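Local coordinates for protein carbohydrate binding module (Uncultured bacterium, PDB 2W3J) that probably binds uronic acid sugars, as a calcium-containing family 35 carbohydrate-binding module with an all-beta fold, at residues A[44-49]-A[103-108]; A[52-57]-A[96-101]; A[59-64]-A[87-92]. All coordinates share one frame; numbering follows the deposited sequence. Where two conformers were deposited one is given.

Contact 1 of 3, residues A[44-49]-A[103-108]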
ATOM      1  N   SER A  44       3.748   7.097   5.898  1.00 16.28           N
ATOM      2  CA  SER A  44       3.429   8.146   6.900  1.00 17.98           C
ATOM      3  C   SER A  44       2.852   9.334   6.140  1.00 18.26           C
ATOM      4  O   SER A  44       3.440   9.784   5.149  1.00 18.64           O
ATOM      5  CB  SER A  44       4.703   8.582   7.624  1.00 17.74           C
ATOM      6  OG  SER A  44       4.453   9.587   8.635  1.00 21.03           O
ATOM      7  N   LEU A  45       1.702   9.830   6.591  1.00 18.56           N
ATOM      8  CA  LEU A  45       1.056  10.962   5.937  0.50 19.62           C
ATOM      9  C   LEU A  45       0.508  11.944   6.949  1.00 20.78           C
ATOM     10  O   LEU A  45       0.308  11.602   8.113  1.00 20.86           O
ATOM     11  CB  LEU A  45      -0.090  10.498   5.027  0.50 19.50           C
ATOM     12  CG  LEU A  45      -1.430   9.963   5.542  0.50 19.84           C
ATOM     13  CD1 LEU A  45      -2.307  11.026   6.215  0.50 18.16           C
ATOM     14  CD2 LEU A  45      -2.191   9.335   4.389  0.50 19.03           C
ATOM     15  N   SER A  46       0.235  13.154   6.483  1.00 21.42           N
ATOM     16  CA  SER A  46      -0.445  14.149   7.311  0.50 22.22           C
ATOM     17  C   SER A  46      -1.783  14.462   6.693  1.00 22.05           C
ATOM     18  O   SER A  46      -1.897  14.556   5.466  1.00 21.66           O
ATOM     19  CB  SER A  46       0.373  15.439   7.390  0.50 22.33           C
ATOM     20  OG  SER A  46       1.626  15.200   7.988  0.50 24.07           O
ATOM     21  N   ALA A  47      -2.803  14.625   7.540  1.00 22.91           N
ATOM     22  CA  ALA A  47      -4.134  15.026   7.120  1.00 23.55           C
ATOM     23  C   ALA A  47      -4.481  16.357   7.824  1.00 25.68           C
ATOM     24  O   ALA A  47      -4.198  16.525   9.003  1.00 25.33           O
ATOM     25  CB  ALA A  47      -5.159  13.976   7.475  1.00 24.18           C
ATOM     26  N   ALA A  48      -5.092  17.283   7.093  1.00 27.34           N
ATOM     27  CA  ALA A  48      -5.515  18.565   7.700  1.00 29.13           C
ATOM     28  C   ALA A  48      -6.691  18.391   8.678  1.00 30.31           C
ATOM     29  O   ALA A  48      -6.794  19.105   9.677  1.00 32.29           O
ATOM     30  CB  ALA A  48      -5.849  19.582   6.617  1.00 28.84           C
ATOM     31  N   SER A  49      -7.589  17.456   8.417  1.00 31.32           N
ATOM     32  CA  SER A  49      -8.663  17.245   9.368  1.00 32.45           C
ATOM     33  C   SER A  49      -9.009  15.782   9.504  1.00 32.22           C
ATOM     34  O   SER A  49      -8.687  14.969   8.624  1.00 32.07           O
ATOM     35  CB  SER A  49      -9.903  18.050   8.983  1.00 33.45           C
ATOM     36  OG  SER A  49     -10.431  17.580   7.766  1.00 35.97           O
ATOM     37  N   ALA A 103      -6.352  14.322  12.374  1.00 26.42           N
ATOM     38  CA  ALA A 103      -5.585  15.498  12.013  1.00 26.11           C
ATOM     39  C   ALA A 103      -4.134  15.320  12.443  1.00 25.68           C
ATOM     40  O   ALA A 103      -3.866  14.831  13.528  1.00 26.19           O
ATOM     41  CB  ALA A 103      -6.210  16.782  12.665  1.00 26.64           C
ATOM     42  N   GLY A 104      -3.192  15.700  11.587  1.00 24.76           N
ATOM     43  CA  GLY A 104      -1.772  15.596  11.919  1.00 24.60           C
ATOM     44  C   GLY A 104      -1.224  14.314  11.293  1.00 24.07           C
ATOM     45  O   GLY A 104      -1.739  13.861  10.283  1.00 23.18           O
ATOM     46  N   THR A 105      -0.193  13.746  11.899  1.00 24.85           N
ATOM     47  CA  THR A 105       0.504  12.580  11.313  1.00 24.53           C
ATOM     48  C   THR A 105      -0.264  11.284  11.525  1.00 24.31           C
ATOM     49  O   THR A 105      -0.804  11.032  12.614  1.00 24.36           O
ATOM     50  CB  THR A 105       1.908  12.469  11.904  1.00 24.89           C
ATOM     51  OG1 THR A 105       2.625  13.679  11.614  1.00 26.93           O
ATOM     52  CG2 THR A 105       2.694  11.241  11.324  1.00 24.95           C
ATOM     53  N   ASN A 106      -0.300  10.447  10.485  1.00 22.29           N
ATOM     54  CA  ASN A 106      -0.996   9.175  10.525  1.00 20.17           C
ATOM     55  C   ASN A 106      -0.048   8.117   9.972  1.00 20.34           C
ATOM     56  O   ASN A 106       0.782   8.425   9.129  1.00 19.19           O
ATOM     57  CB  ASN A 106      -2.213   9.180   9.616  1.00 20.48           C
ATOM     58  CG  ASN A 106      -3.337  10.066  10.138  1.00 22.47           C
ATOM     59  OD1 ASN A 106      -4.267   9.594  10.783  1.00 21.59           O
ATOM     60  ND2 ASN A 106      -3.244  11.362   9.842  1.00 23.10           N
ATOM     61  N   SER A 107      -0.176   6.879  10.435  1.00 19.57           N
ATOM     62  CA  SER A 107       0.596   5.788   9.823  1.00 19.43           C
ATOM     63  C   SER A 107      -0.376   4.872   9.089  1.00 18.51           C
ATOM     64  O   SER A 107      -1.525   4.682   9.511  1.00 18.63           O
ATOM     65  CB  SER A 107       1.383   5.008  10.885  1.00 20.60           C
ATOM     66  OG  SER A 107       0.480   4.427  11.807  1.00 23.45           O
ATOM     67  N   ILE A 108       0.075   4.289   7.965  1.00 17.64           N
ATOM     68  CA  ILE A 108      -0.703   3.322   7.256  1.00 17.59           C
ATOM     69  C   ILE A 108       0.255   2.152   7.028  1.00 17.12           C
ATOM     70  O   ILE A 108       1.397   2.370   6.655  1.00 16.62           O
ATOM     71  CB  ILE A 108      -1.149   3.831   5.870  1.00 18.15           C
ATOM     72  CG1 ILE A 108      -2.058   5.075   6.011  1.00 19.35           C
ATOM     73  CG2 ILE A 108      -1.858   2.719   5.128  1.00 17.05           C
ATOM     74  CD1 ILE A 108      -2.602   5.547   4.638  1.00 22.70           C
TER
HETATM   75  O   HOH W   1       3.528   7.881  10.708  1.00 23.15           O
HETATM   76  O   HOH W   2       1.553  16.100  10.567  1.00 35.85           O

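Contact 2 of 3, residues A[52-57]-A[96-101]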
ATOM      1  N   THR A  52     -13.006  10.272   7.284  1.00 27.87           N
ATOM      2  CA  THR A  52     -12.703   9.093   6.474  1.00 27.25           C
ATOM      3  C   THR A  52     -12.277   9.533   5.090  1.00 26.59           C
ATOM      4  O   THR A  52     -12.915  10.419   4.484  1.00 25.84           O
ATOM      5  CB  THR A  52     -13.907   8.150   6.391  1.00 27.67           C
ATOM      6  OG1 THR A  52     -14.172   7.646   7.702  1.00 29.56           O
ATOM      7  CG2 THR A  52     -13.640   6.978   5.451  1.00 27.65           C
ATOM      8  N   TYR A  53     -11.197   8.912   4.589  1.00 24.97           N
ATOM      9  CA  TYR A  53     -10.681   9.176   3.244  1.00 23.92           C
ATOM     10  C   TYR A  53     -10.644   7.891   2.444  1.00 23.82           C
ATOM     11  O   TYR A  53     -10.519   6.807   3.026  1.00 23.44           O
ATOM     12  CB  TYR A  53      -9.261   9.735   3.345  1.00 24.27           C
ATOM     13  CG  TYR A  53      -9.171  11.082   4.047  1.00 25.02           C
ATOM     14  CD1 TYR A  53      -9.167  12.271   3.314  1.00 27.23           C
ATOM     15  CD2 TYR A  53      -9.091  11.166   5.441  1.00 25.46           C
ATOM     16  CE1 TYR A  53      -9.069  13.512   3.961  1.00 26.70           C
ATOM     17  CE2 TYR A  53      -8.993  12.407   6.094  1.00 25.93           C
ATOM     18  CZ  TYR A  53      -8.986  13.565   5.339  1.00 27.29           C
ATOM     19  OH  TYR A  53      -8.893  14.788   5.973  1.00 29.65           O
ATOM     20  N   THR A  54     -10.771   7.988   1.122  1.00 22.97           N
ATOM     21  CA  THR A  54     -10.610   6.811   0.256  1.00 23.16           C
ATOM     22  C   THR A  54      -9.151   6.703  -0.188  1.00 22.12           C
ATOM     23  O   THR A  54      -8.600   7.672  -0.725  1.00 22.35           O
ATOM     24  CB  THR A  54     -11.465   6.916  -1.000  1.00 23.69           C
ATOM     25  OG1 THR A  54     -12.825   7.121  -0.604  1.00 28.68           O
ATOM     26  CG2 THR A  54     -11.363   5.641  -1.801  1.00 23.63           C
ATOM     27  N   ALA A  55      -8.539   5.537   0.056  1.00 19.88           N
ATOM     28  CA  ALA A  55      -7.187   5.232  -0.442  1.00 19.32           C
ATOM     29  C   ALA A  55      -7.345   4.243  -1.588  1.00 18.58           C
ATOM     30  O   ALA A  55      -8.280   3.436  -1.621  1.00 18.55           O
ATOM     31  CB  ALA A  55      -6.320   4.622   0.647  1.00 18.03           C
ATOM     32  N   GLN A  56      -6.471   4.343  -2.574  1.00 17.52           N
ATOM     33  CA  GLN A  56      -6.458   3.349  -3.618  1.00 16.47           C
ATOM     34  C   GLN A  56      -5.062   2.745  -3.733  1.00 16.00           C
ATOM     35  O   GLN A  56      -4.082   3.462  -3.892  1.00 16.04           O
ATOM     36  CB  GLN A  56      -6.839   3.985  -4.958  1.00 17.76           C
ATOM     37  CG  GLN A  56      -6.832   2.955  -6.102  1.00 19.18           C
ATOM     38  CD  GLN A  56      -7.399   3.519  -7.368  1.00 22.41           C
ATOM     39  OE1 GLN A  56      -8.625   3.498  -7.592  1.00 27.56           O
ATOM     40  NE2 GLN A  56      -6.529   4.036  -8.207  1.00 19.94           N
ATOM     41  N   ILE A  57      -4.986   1.421  -3.671  1.00 14.19           N
ATOM     42  CA  ILE A  57      -3.697   0.725  -3.766  1.00 13.97           C
ATOM     43  C   ILE A  57      -3.584   0.119  -5.130  1.00 13.93           C
ATOM     44  O   ILE A  57      -4.497  -0.576  -5.581  1.00 14.21           O
ATOM     45  CB  ILE A  57      -3.609  -0.391  -2.690  1.00 13.87           C
ATOM     46  CG1 ILE A  57      -3.731   0.251  -1.301  1.00 15.45           C
ATOM     47  CG2 ILE A  57      -2.243  -1.145  -2.807  1.00 14.46           C
ATOM     48  CD1 ILE A  57      -3.928  -0.781  -0.121  1.00 17.31           C
ATOM     49  N   ASN A  96      -9.817  -0.117  -3.776  1.00 18.81           N
ATOM     50  CA  ASN A  96     -10.106   1.054  -2.941  1.00 19.72           C
ATOM     51  C   ASN A  96     -10.402   0.618  -1.514  1.00 19.88           C
ATOM     52  O   ASN A  96     -10.950  -0.462  -1.286  1.00 20.18           O
ATOM     53  CB  ASN A  96     -11.315   1.826  -3.490  1.00 20.86           C
ATOM     54  CG  ASN A  96     -11.003   2.577  -4.759  1.00 26.23           C
ATOM     55  OD1 ASN A  96      -9.846   2.908  -5.042  1.00 27.93           O
ATOM     56  ND2 ASN A  96     -12.031   2.860  -5.537  1.00 30.27           N
ATOM     57  N   VAL A  97     -10.015   1.437  -0.547  1.00 19.91           N
ATOM     58  CA  VAL A  97     -10.340   1.141   0.841  1.00 20.75           C
ATOM     59  C   VAL A  97     -10.537   2.471   1.566  1.00 21.35           C
ATOM     60  O   VAL A  97      -9.752   3.418   1.389  1.00 20.85           O
ATOM     61  CB  VAL A  97      -9.252   0.269   1.505  1.00 20.50           C
ATOM     62  CG1 VAL A  97      -7.899   0.972   1.502  1.00 21.18           C
ATOM     63  CG2 VAL A  97      -9.630  -0.136   2.925  1.00 21.58           C
ATOM     64  N   ASP A  98     -11.600   2.554   2.365  1.00 22.52           N
ATOM     65  CA  ASP A  98     -11.825   3.742   3.180  1.00 24.23           C
ATOM     66  C   ASP A  98     -11.056   3.660   4.486  1.00 23.81           C
ATOM     67  O   ASP A  98     -11.086   2.633   5.194  1.00 24.75           O
ATOM     68  CB  ASP A  98     -13.315   3.946   3.430  1.00 25.11           C
ATOM     69  CG  ASP A  98     -14.059   4.384   2.161  1.00 30.80           C
ATOM     70  OD1 ASP A  98     -13.396   4.830   1.194  1.00 33.43           O
ATOM     71  OD2 ASP A  98     -15.306   4.266   2.121  1.00 37.08           O
ATOM     72  N   ILE A  99     -10.360   4.731   4.821  1.00 22.92           N
ATOM     73  CA  ILE A  99      -9.559   4.732   6.025  1.00 22.69           C
ATOM     74  C   ILE A  99      -9.815   5.978   6.897  1.00 23.17           C
ATOM     75  O   ILE A  99      -9.890   7.106   6.380  1.00 23.84           O
ATOM     76  CB  ILE A  99      -8.054   4.609   5.696  1.00 22.30           C
ATOM     77  CG1 ILE A  99      -7.586   5.761   4.799  1.00 22.79           C
ATOM     78  CG2 ILE A  99      -7.765   3.288   4.977  1.00 22.54           C
ATOM     79  CD1 ILE A  99      -6.038   5.827   4.642  1.00 21.65           C
ATOM     80  N   PRO A 100      -9.948   5.774   8.215  1.00 23.42           N
ATOM     81  CA  PRO A 100     -10.105   6.894   9.135  1.00 23.44           C
ATOM     82  C   PRO A 100      -8.763   7.526   9.428  1.00 23.56           C
ATOM     83  O   PRO A 100      -7.845   6.860   9.897  1.00 24.35           O
ATOM     84  CB  PRO A 100     -10.687   6.235  10.402  1.00 23.88           C
ATOM     85  CG  PRO A 100     -10.101   4.805  10.378  1.00 24.33           C
ATOM     86  CD  PRO A 100     -10.052   4.456   8.891  1.00 23.47           C
ATOM     87  N   LEU A 101      -8.641   8.820   9.151  1.00 23.54           N
ATOM     88  CA  LEU A 101      -7.432   9.542   9.458  1.00 23.54           C
ATOM     89  C   LEU A 101      -7.693  10.609  10.504  1.00 25.08           C
ATOM     90  O   LEU A 101      -8.787  11.182  10.571  1.00 26.64           O
ATOM     91  CB  LEU A 101      -6.863  10.209   8.200  1.00 22.89           C
ATOM     92  CG  LEU A 101      -6.481   9.237   7.078  1.00 21.83           C
ATOM     93  CD1 LEU A 101      -5.985  10.024   5.863  1.00 20.97           C
ATOM     94  CD2 LEU A 101      -5.378   8.283   7.616  1.00 20.72           C
TER

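Contact 3 of 3, residues A[59-64]-A[87-92]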
ATOM      1  N   PHE A  59      -1.575  -2.424  -7.634  1.00 12.39           N
ATOM      2  CA  PHE A  59      -0.794  -3.620  -7.338  1.00 12.39           C
ATOM      3  C   PHE A  59      -0.750  -4.568  -8.511  1.00 11.81           C
ATOM      4  O   PHE A  59      -1.607  -4.506  -9.432  1.00 12.68           O
ATOM      5  CB  PHE A  59      -1.384  -4.359  -6.098  1.00 11.73           C
ATOM      6  CG  PHE A  59      -2.756  -4.977  -6.332  1.00 12.73           C
ATOM      7  CD1 PHE A  59      -2.886  -6.334  -6.700  1.00 13.64           C
ATOM      8  CD2 PHE A  59      -3.903  -4.215  -6.161  1.00 12.46           C
ATOM      9  CE1 PHE A  59      -4.151  -6.907  -6.891  1.00 14.61           C
ATOM     10  CE2 PHE A  59      -5.185  -4.776  -6.360  1.00 14.81           C
ATOM     11  CZ  PHE A  59      -5.311  -6.125  -6.712  1.00 16.69           C
ATOM     12  N   GLY A  60       0.248  -5.445  -8.468  1.00 12.89           N
ATOM     13  CA  GLY A  60       0.368  -6.508  -9.455  1.00 12.28           C
ATOM     14  C   GLY A  60       0.255  -7.839  -8.750  1.00 12.20           C
ATOM     15  O   GLY A  60       0.866  -8.087  -7.696  1.00 13.19           O
ATOM     16  N   ASN A  61      -0.572  -8.690  -9.320  1.00 13.18           N
ATOM     17  CA  ASN A  61      -0.656 -10.072  -8.843  1.00 14.36           C
ATOM     18  C   ASN A  61      -1.128 -10.970  -9.984  1.00 14.08           C
ATOM     19  O   ASN A  61      -2.307 -11.007 -10.343  1.00 14.54           O
ATOM     20  CB  ASN A  61      -1.580 -10.216  -7.604  1.00 13.27           C
ATOM     21  CG  ASN A  61      -1.637 -11.670  -7.123  1.00 15.63           C
ATOM     22  OD1 ASN A  61      -0.823 -12.474  -7.561  1.00 15.98           O
ATOM     23  ND2 ASN A  61      -2.585 -12.002  -6.205  1.00 15.63           N
ATOM     24  N   GLY A  62      -0.173 -11.681 -10.568  1.00 15.68           N
ATOM     25  CA  GLY A  62      -0.486 -12.678 -11.613  1.00 16.86           C
ATOM     26  C   GLY A  62      -0.127 -14.063 -11.112  1.00 19.06           C
ATOM     27  O   GLY A  62       0.001 -14.995 -11.900  1.00 20.64           O
ATOM     28  N   GLY A  63      -0.007 -14.204  -9.796  1.00 18.15           N
ATOM     29  CA  GLY A  63       0.381 -15.461  -9.150  1.00 20.02           C
ATOM     30  C   GLY A  63      -0.740 -16.475  -9.040  1.00 20.62           C
ATOM     31  O   GLY A  63      -1.836 -16.315  -9.605  1.00 19.86           O
ATOM     32  N   THR A  64      -0.471 -17.553  -8.311  1.00 22.58           N
ATOM     33  CA  THR A  64      -1.415 -18.661  -8.339  1.00 25.43           C
ATOM     34  C   THR A  64      -2.610 -18.427  -7.408  1.00 25.54           C
ATOM     35  O   THR A  64      -3.615 -19.138  -7.496  1.00 27.36           O
ATOM     36  CB  THR A  64      -0.701 -20.023  -8.059  1.00 26.35           C
ATOM     37  OG1 THR A  64       0.141 -19.882  -6.924  1.00 29.48           O
ATOM     38  CG2 THR A  64       0.226 -20.391  -9.222  1.00 28.54           C
ATOM     39  N   SER A  87      -3.586 -13.492 -13.217  1.00 15.87           N
ATOM     40  CA  SER A  87      -2.694 -14.313 -14.059  1.00 16.89           C
ATOM     41  C   SER A  87      -2.065 -13.480 -15.144  1.00 15.78           C
ATOM     42  O   SER A  87      -1.695 -13.998 -16.187  1.00 15.94           O
ATOM     43  CB  SER A  87      -3.469 -15.477 -14.725  1.00 18.35           C
ATOM     44  OG  SER A  87      -4.027 -16.330 -13.724  1.00 19.88           O
ATOM     45  N   ASN A  88      -1.942 -12.178 -14.909  1.00 14.55           N
ATOM     46  CA  ASN A  88      -1.440 -11.280 -15.923  1.00 14.59           C
ATOM     47  C   ASN A  88      -0.652 -10.135 -15.273  1.00 14.31           C
ATOM     48  O   ASN A  88      -1.224  -9.112 -14.844  1.00 14.46           O
ATOM     49  CB  ASN A  88      -2.596 -10.690 -16.756  1.00 14.89           C
ATOM     50  CG  ASN A  88      -2.101  -9.920 -17.971  1.00 15.04           C
ATOM     51  OD1 ASN A  88      -0.957  -9.440 -18.012  1.00 14.83           O
ATOM     52  ND2 ASN A  88      -2.969  -9.747 -18.945  1.00 16.89           N
ATOM     53  N   TRP A  89       0.662 -10.311 -15.231  1.00 13.49           N
ATOM     54  CA  TRP A  89       1.540  -9.338 -14.549  1.00 13.51           C
ATOM     55  C   TRP A  89       1.655  -8.052 -15.344  1.00 14.25           C
ATOM     56  O   TRP A  89       2.230  -7.082 -14.853  1.00 14.81           O
ATOM     57  CB  TRP A  89       2.938  -9.931 -14.383  1.00 13.67           C
ATOM     58  CG  TRP A  89       3.000 -11.063 -13.424  1.00 13.96           C
ATOM     59  CD1 TRP A  89       3.101 -12.385 -13.719  1.00 14.74           C
ATOM     60  CD2 TRP A  89       2.952 -10.966 -11.983  1.00 12.45           C
ATOM     61  NE1 TRP A  89       3.126 -13.126 -12.551  1.00 15.26           N
ATOM     62  CE2 TRP A  89       3.045 -12.276 -11.475  1.00 15.52           C
ATOM     63  CE3 TRP A  89       2.861  -9.892 -11.075  1.00 14.38           C
ATOM     64  CZ2 TRP A  89       3.054 -12.549 -10.099  1.00 16.57           C
ATOM     65  CZ3 TRP A  89       2.859 -10.178  -9.697  1.00 13.13           C
ATOM     66  CH2 TRP A  89       2.981 -11.489  -9.238  1.00 15.62           C
ATOM     67  N   THR A  90       1.154  -8.042 -16.585  1.00 14.14           N
ATOM     68  CA  THR A  90       1.167  -6.796 -17.375  1.00 14.99           C
ATOM     69  C   THR A  90      -0.039  -5.896 -17.084  1.00 14.73           C
ATOM     70  O   THR A  90      -0.056  -4.711 -17.455  1.00 16.01           O
ATOM     71  CB  THR A  90       1.234  -7.022 -18.892  1.00 15.39           C
ATOM     72  OG1 THR A  90      -0.087  -7.302 -19.414  1.00 16.18           O
ATOM     73  CG2 THR A  90       2.200  -8.166 -19.228  1.00 15.06           C
ATOM     74  N   GLN A  91      -1.034  -6.466 -16.426  1.00 13.58           N
ATOM     75  CA  GLN A  91      -2.245  -5.727 -16.110  0.50 14.14           C
ATOM     76  C   GLN A  91      -2.277  -5.437 -14.616  1.00 14.42           C
ATOM     77  O   GLN A  91      -2.577  -6.309 -13.781  1.00 15.37           O
ATOM     78  CB  GLN A  91      -3.481  -6.515 -16.547  0.50 14.34           C
ATOM     79  CG  GLN A  91      -4.799  -5.883 -16.123  0.50 12.80           C
ATOM     80  CD  GLN A  91      -5.071  -4.571 -16.844  0.50 17.02           C
ATOM     81  OE1 GLN A  91      -5.315  -4.557 -18.047  0.50 19.80           O
ATOM     82  NE2 GLN A  91      -5.014  -3.460 -16.109  0.50 15.27           N
ATOM     83  N   TRP A  92      -1.908  -4.219 -14.271  1.00 14.29           N
ATOM     84  CA  TRP A  92      -1.904  -3.807 -12.884  1.00 14.26           C
ATOM     85  C   TRP A  92      -3.363  -3.647 -12.441  1.00 15.54           C
ATOM     86  O   TRP A  92      -4.256  -3.432 -13.281  1.00 16.21           O
ATOM     87  CB  TRP A  92      -1.123  -2.489 -12.755  1.00 14.84           C
ATOM     88  CG  TRP A  92       0.345  -2.696 -13.006  1.00 14.63           C
ATOM     89  CD1 TRP A  92       0.979  -2.819 -14.215  1.00 15.88           C
ATOM     90  CD2 TRP A  92       1.342  -2.873 -12.003  1.00 13.64           C
ATOM     91  NE1 TRP A  92       2.340  -3.029 -14.021  1.00 14.86           N
ATOM     92  CE2 TRP A  92       2.584  -3.068 -12.671  1.00 13.63           C
ATOM     93  CE3 TRP A  92       1.319  -2.853 -10.600  1.00 13.54           C
ATOM     94  CZ2 TRP A  92       3.781  -3.261 -11.977  1.00 14.16           C
ATOM     95  CZ3 TRP A  92       2.514  -3.066  -9.916  1.00 13.84           C
ATOM     96  CH2 TRP A  92       3.724  -3.237 -10.607  1.00 14.43           C
TER
HETATM   97  O   HOH W   3      -1.984  -8.266 -11.818  1.00 15.12           O
HETATM   98  O   HOH W   4      -2.884 -17.954 -11.833  1.00 54.50           O

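Contact 1 of 3, residues A[44-49]-A[103-108]
Thr105 lays its CG2 methyl against the hydroxyl of Ser44, with CG2 to OG at 3.6 Å. OG1 lies beside the backbone N (chi1 -59°), which leaves CG2 anti to that N and facing Ser44. A water bonds both Thr105 OG1 and, with Ser46 in the conformer modelled, Ser46 OG, bridging hydroxyls too far apart to meet. Ser44 OG accepts a bond from a second water and also bonds Ala135 O. On the opposite face Leu45, in the conformer modelled, brings CD1 to 3.8 Å from Asn106 ND2 and sets CD2 against Ile108 CD1, also at 3.8 Å. Asn106 OD1 is held by Lys102 N, which fixes one end of the amide beside the leucine.

Between these two faces strands 40-47 and 104-112 run antiparallel. Leu45 and Asn106 exchange two backbone bonds: Leu45 N to Asn106 O spans 3.0 Å, and Asn106 N to Leu45 O is 2.7 Å. Ala47 and Gly104 repeat the pattern at the strand ends, with Gly104 N to Ala47 O nearly straight at 170°. The chemistry is two-sided: hydroxyls joined through water, in this conformer, on the Ser46 and Thr105 face, hydrocarbon and an anchored amide on the other.

Contact 2 of 3, residues A[52-57]-A[96-101]
Tyr53 and Leu101 meet almost at right angles, with CD1 of the leucine 3.3 Å from ring atom CD2 of Tyr53, a tight approach. Leu101 CB also reaches the same flank of the ring, and Ile99 O lies near the ring plane at its edge. Next along this face, Ala55 CB sits 4.1 Å from Val97 CG1 and 4.2 Å from Ile99 CD1. On the other face Thr54 OG1 donates to Asp98 OD1 at 3.0 Å, arriving on the syn side but 29° out of the carboxylate plane, while Thr52 CG2 rests on Asp98 CB at 3.7 Å. Asp98 CG, anti to its carbonyl carbon (chi1 -71°), brings OD1 back to the threonine hydroxyl. Swapping Thr54 for an alanine is likely to leave Asp98 OD1 without this donor and its carboxylate freer to turn.

The backbones position all of this. Tyr53 pairs with Ile99 and Ala55 with Val97 through two bonds each; Tyr53 N to Ile99 O is nearly straight at 174°, and Ile99 N to Tyr53 O measures 2.7 Å. Pro100, which has no N-H to give, falls opposite Thr52 in a non-hydrogen-bonded pair. Farther out, Ser49 O holds the Tyr53 hydroxyl, Val126 and Ile124 flank Tyr53 and Ala55, and Val71, Val73 and Ile108 close over Ile99. An apolar face turned to the strands of a second sheet, with a polar face behind it, is the build of a beta-sandwich, the fold of family 6 and family 35 carbohydrate-binding modules.

Contact 3 of 3, residues A[59-64]-A[87-92]
The indole of Trp89 lies flat over the bare backbone at Gly62, with Gly62 N 3.2 Å above the ring plane and Gly62 CA making a CH-pi contact to the five-membered ring, 3.7 Å from its centroid and 19° off the normal. This is loop packing at one end of the beta-sandwich, where the chain leaving strand 51-60 meets a type I turn from Asn88 to Gln91. A side chain at Gly62 would collide with the indole and with Asn88 N, so this close face contact depends on the lack of a side chain there. With CG anti to the carbonyl carbon (chi1 -68°), Trp89 places its indole face against Asn61 C, with CZ3 3.5 Å from Gly60 O, and the indole also stacks with His22.

Two Asx turns shape the loops: Asn61 OD1 accepts from Gly63 N, and Asn88 OD1 takes both Thr90 N and Thr90 OG1. Trp92 presses CE3 to within 3.4 Å of Phe59 C; its NE1 is held by Ala23 O, and its side chain, about 7 Å from a bound calcium ion, touches Asp122, one of the calcium ligands. Trp92 near calcium at this loop end is consistent with the end of the sandwich where family 35 modules probably bind sugar. Water joins the loops as well: one accepts from Asn61 N and lies 2.8 Å from Gln91 O, and another sits 3.0 Å from Gly63 O and 2.7 Å from Ser87 OG.

The three contacts nest along the chain: contact 3 closes inside contact 2, which closes inside contact 1. Contacts 1 and 2 lie in different sheets, their centres 12 Å apart, and touch where Ile108 CD1 meets Ile99 CD1 at 3.4 Å and, in the conformer modelled, Leu45 CD1 meets Leu101 CD1 at 3.8 Å, so they face each other across the sandwich core. Strand 51-60 continues from contact 2 into contact 3, whose centre is 23 Å from that of contact 2. Contacts 1 and 3 are 31 Å apart between centres, on opposite sides of the chain's centre. Strand 51-60 thus carries the chain from the core near contact 1 to the calcium-side loops.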